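Local coordinates for protein acylphosphatase (Coxiella burnetii, PDB 3TRG) that catalyses the hydrolysis of acyl phosphates to a carboxylate and phosphate, at residues N10-H15 with I87-Y92. Numbering follows the deposited sequence.
Sequences NETCIH and IVVEDY. With EDO (1,2-ethanediol), chain C.
Cys-13 and Ile-87 form a single-bond backbone contact with apolar packing, where edge strand 78-87 ends beside strand 11-19; 10-15 covers the first part of the latter, and the loop leaving Ile-87 turns across the sheet face opposite helix 60-69. One hydrogen bond joins the two segments, Ile-87 N to Cys-13 O at 2.9 Å, nearly straight at the hydrogen (167°) although the donor stands above the carbonyl plane. Beyond it the loop turns across the strand, 109° from its direction, and apolar contacts take over. CG1 of Ile-87, held between its own backbone N and carbonyl carbon (chi1 59°), packs 3.7 Å from Cys-13 CB, while the other branch, CG2, lies 3.7 Å from His-15 CB. Val-89 spreads its two methyls over Thr-12 and Cys-13: CG2 sits 4.0 Å from Thr-12 CA and CG1 4.1 Å from Cys-13 SG. The sulfur, anti to its carbonyl carbon, reaches under the loop to within 3.5 Å of Glu-90 N, and its disulfide to Cys-57 ties strand 11-19 to strand 52-57. Cys-13 N is buried here without a partner. Farther along, Tyr-92 OH donates to Glu-90 OE1 at 2.6 Å, linking two side chains of the loop, and the tyrosine side chain rests on Val-55 and Cys-57. The His-15 ring turns away; its ND1 gives an in-plane bond to O1 of an ethanediol, 2.7 Å away, and NE2 is hydrogen-bonded to Glu-53. Away from the predicted active-site residues, this is the exit of an antiparallel edge strand in the alpha/beta sandwich of acylphosphatases, from which the chain crosses to its last strand at the opposite edge.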
loop_
_atom_site.group_PDB
_atom_site.type_symbol
_atom_site.label_atom_id
_atom_site.label_comp_id
_atom_site.label_asym_id
_atom_site.label_seq_id
_atom_site.Cartn_x
_atom_site.Cartn_y
_atom_site.Cartn_z
ATOM N N ASN A 10 -2.475 -15.040 -10.506
ATOM C CA ASN A 10 -1.249 -14.283 -10.309
ATOM C C ASN A 10 -1.413 -13.013 -9.487
ATOM O O ASN A 10 -0.468 -12.241 -9.350
ATOM C CB ASN A 10 -0.626 -13.935 -11.667
ATOM C CG ASN A 10 0.009 -15.133 -12.341
ATOM O OD1 ASN A 10 0.535 -16.020 -11.675
ATOM N ND2 ASN A 10 -0.039 -15.165 -13.671
ATOM N N GLU A 11 -2.602 -12.781 -8.944
ATOM C CA GLU A 11 -2.811 -11.569 -8.158
ATOM C C GLU A 11 -3.485 -11.855 -6.824
ATOM O O GLU A 11 -4.226 -12.831 -6.678
ATOM C CB GLU A 11 -3.610 -10.535 -8.960
ATOM C CG GLU A 11 -2.936 -10.162 -10.272
ATOM C CD GLU A 11 -3.772 -9.248 -11.150
ATOM O OE1 GLU A 11 -4.864 -8.819 -10.722
ATOM O OE2 GLU A 11 -3.330 -8.967 -12.279
ATOM N N THR A 12 -3.212 -11.002 -5.845
ATOM C CA THR A 12 -3.925 -11.069 -4.580
ATOM C C THR A 12 -4.020 -9.669 -3.990
ATOM O O THR A 12 -3.641 -8.697 -4.633
ATOM C CB THR A 12 -3.232 -12.030 -3.588
ATOM O OG1 THR A 12 -4.099 -12.281 -2.478
ATOM C CG2 THR A 12 -1.910 -11.437 -3.102
ATOM N N CYS A 13 -4.532 -9.565 -2.772
ATOM C CA CYS A 13 -4.645 -8.275 -2.108
ATOM C C CYS A 13 -4.087 -8.365 -0.695
ATOM O O CYS A 13 -4.161 -9.422 -0.055
ATOM C CB CYS A 13 -6.108 -7.830 -2.024
ATOM S SG CYS A 13 -6.915 -7.474 -3.591
ATOM N N ILE A 14 -3.540 -7.254 -0.211
ATOM C CA ILE A 14 -3.109 -7.156 1.181
ATOM C C ILE A 14 -3.683 -5.897 1.828
ATOM O O ILE A 14 -4.031 -4.935 1.135
ATOM C CB ILE A 14 -1.564 -7.150 1.323
ATOM C CG1 ILE A 14 -0.961 -5.895 0.684
ATOM C CG2 ILE A 14 -0.958 -8.430 0.736
ATOM C CD1 ILE A 14 0.508 -5.677 1.046
ATOM N N HIS A 15 -3.779 -5.919 3.152
ATOM C CA HIS A 15 -4.154 -4.756 3.941
ATOM C C HIS A 15 -2.965 -4.412 4.832
ATOM O O HIS A 15 -2.322 -5.307 5.381
ATOM C CB HIS A 15 -5.388 -5.077 4.786
ATOM C CG HIS A 15 -5.804 -3.969 5.702
ATOM N ND1 HIS A 15 -5.521 -3.978 7.051
ATOM C CD2 HIS A 15 -6.486 -2.824 5.467
ATOM C CE1 HIS A 15 -6.014 -2.884 7.608
ATOM N NE2 HIS A 15 -6.604 -2.167 6.667
ATOM N N ILE A 87 -5.512 -10.524 2.294
ATOM C CA ILE A 87 -6.945 -10.466 2.555
ATOM C C ILE A 87 -7.772 -11.107 1.436
ATOM O O ILE A 87 -7.259 -11.419 0.355
ATOM C CB ILE A 87 -7.427 -9.005 2.767
ATOM C CG1 ILE A 87 -7.119 -8.143 1.537
ATOM C CG2 ILE A 87 -6.796 -8.396 4.031
ATOM C CD1 ILE A 87 -7.712 -6.733 1.618
ATOM N N VAL A 88 -9.059 -11.297 1.712
ATOM C CA VAL A 88 -10.022 -11.657 0.682
ATOM C C VAL A 88 -9.924 -10.635 -0.447
ATOM O O VAL A 88 -9.950 -9.424 -0.202
ATOM C CB VAL A 88 -11.449 -11.649 1.259
ATOM C CG1 VAL A 88 -12.492 -11.870 0.150
ATOM C CG2 VAL A 88 -11.574 -12.695 2.369
ATOM N N VAL A 89 -9.815 -11.116 -1.681
ATOM C CA VAL A 89 -9.600 -10.228 -2.817
ATOM C C VAL A 89 -10.748 -9.233 -3.012
ATOM O O VAL A 89 -11.923 -9.587 -2.885
ATOM C CB VAL A 89 -9.322 -11.028 -4.108
ATOM C CG1 VAL A 89 -9.533 -10.164 -5.347
ATOM C CG2 VAL A 89 -7.900 -11.589 -4.068
ATOM N N GLU A 90 -10.376 -7.986 -3.289
ATOM C CA GLU A 90 -11.314 -6.920 -3.616
ATOM C C GLU A 90 -10.953 -6.375 -4.997
ATOM O O GLU A 90 -9.781 -6.345 -5.370
ATOM C CB GLU A 90 -11.243 -5.804 -2.561
ATOM C CG GLU A 90 -11.539 -6.280 -1.143
ATOM C CD GLU A 90 -11.322 -5.211 -0.079
ATOM O OE1 GLU A 90 -11.000 -4.060 -0.429
ATOM O OE2 GLU A 90 -11.475 -5.524 1.118
ATOM N N ASP A 91 -11.955 -5.948 -5.757
ATOM C CA ASP A 91 -11.732 -5.473 -7.122
ATOM C C ASP A 91 -11.578 -3.954 -7.164
ATOM O O ASP A 91 -12.460 -3.225 -6.712
ATOM C CB ASP A 91 -12.889 -5.908 -8.026
ATOM C CG ASP A 91 -12.616 -5.649 -9.498
ATOM O OD1 ASP A 91 -11.433 -5.637 -9.899
ATOM O OD2 ASP A 91 -13.590 -5.464 -10.257
ATOM N N TYR A 92 -10.443 -3.492 -7.689
ATOM C CA TYR A 92 -10.201 -2.070 -7.922
ATOM C C TYR A 92 -9.638 -1.870 -9.320
ATOM O O TYR A 92 -8.863 -2.693 -9.803
ATOM C CB TYR A 92 -9.197 -1.518 -6.912
ATOM C CG TYR A 92 -9.674 -1.586 -5.484
ATOM C CD1 TYR A 92 -10.536 -0.624 -4.980
ATOM C CD2 TYR A 92 -9.268 -2.610 -4.646
ATOM C CE1 TYR A 92 -10.983 -0.682 -3.675
ATOM C CE2 TYR A 92 -9.709 -2.677 -3.343
ATOM C CZ TYR A 92 -10.566 -1.711 -2.864
ATOM O OH TYR A 92 -11.012 -1.767 -1.566
HETATM C C1 EDO C . -2.929 -5.947 8.835
HETATM O O1 EDO C . -4.305 -5.975 8.432
HETATM C C2 EDO C . -2.514 -4.506 9.097
HETATM O O2 EDO C . -3.223 -3.988 10.224
#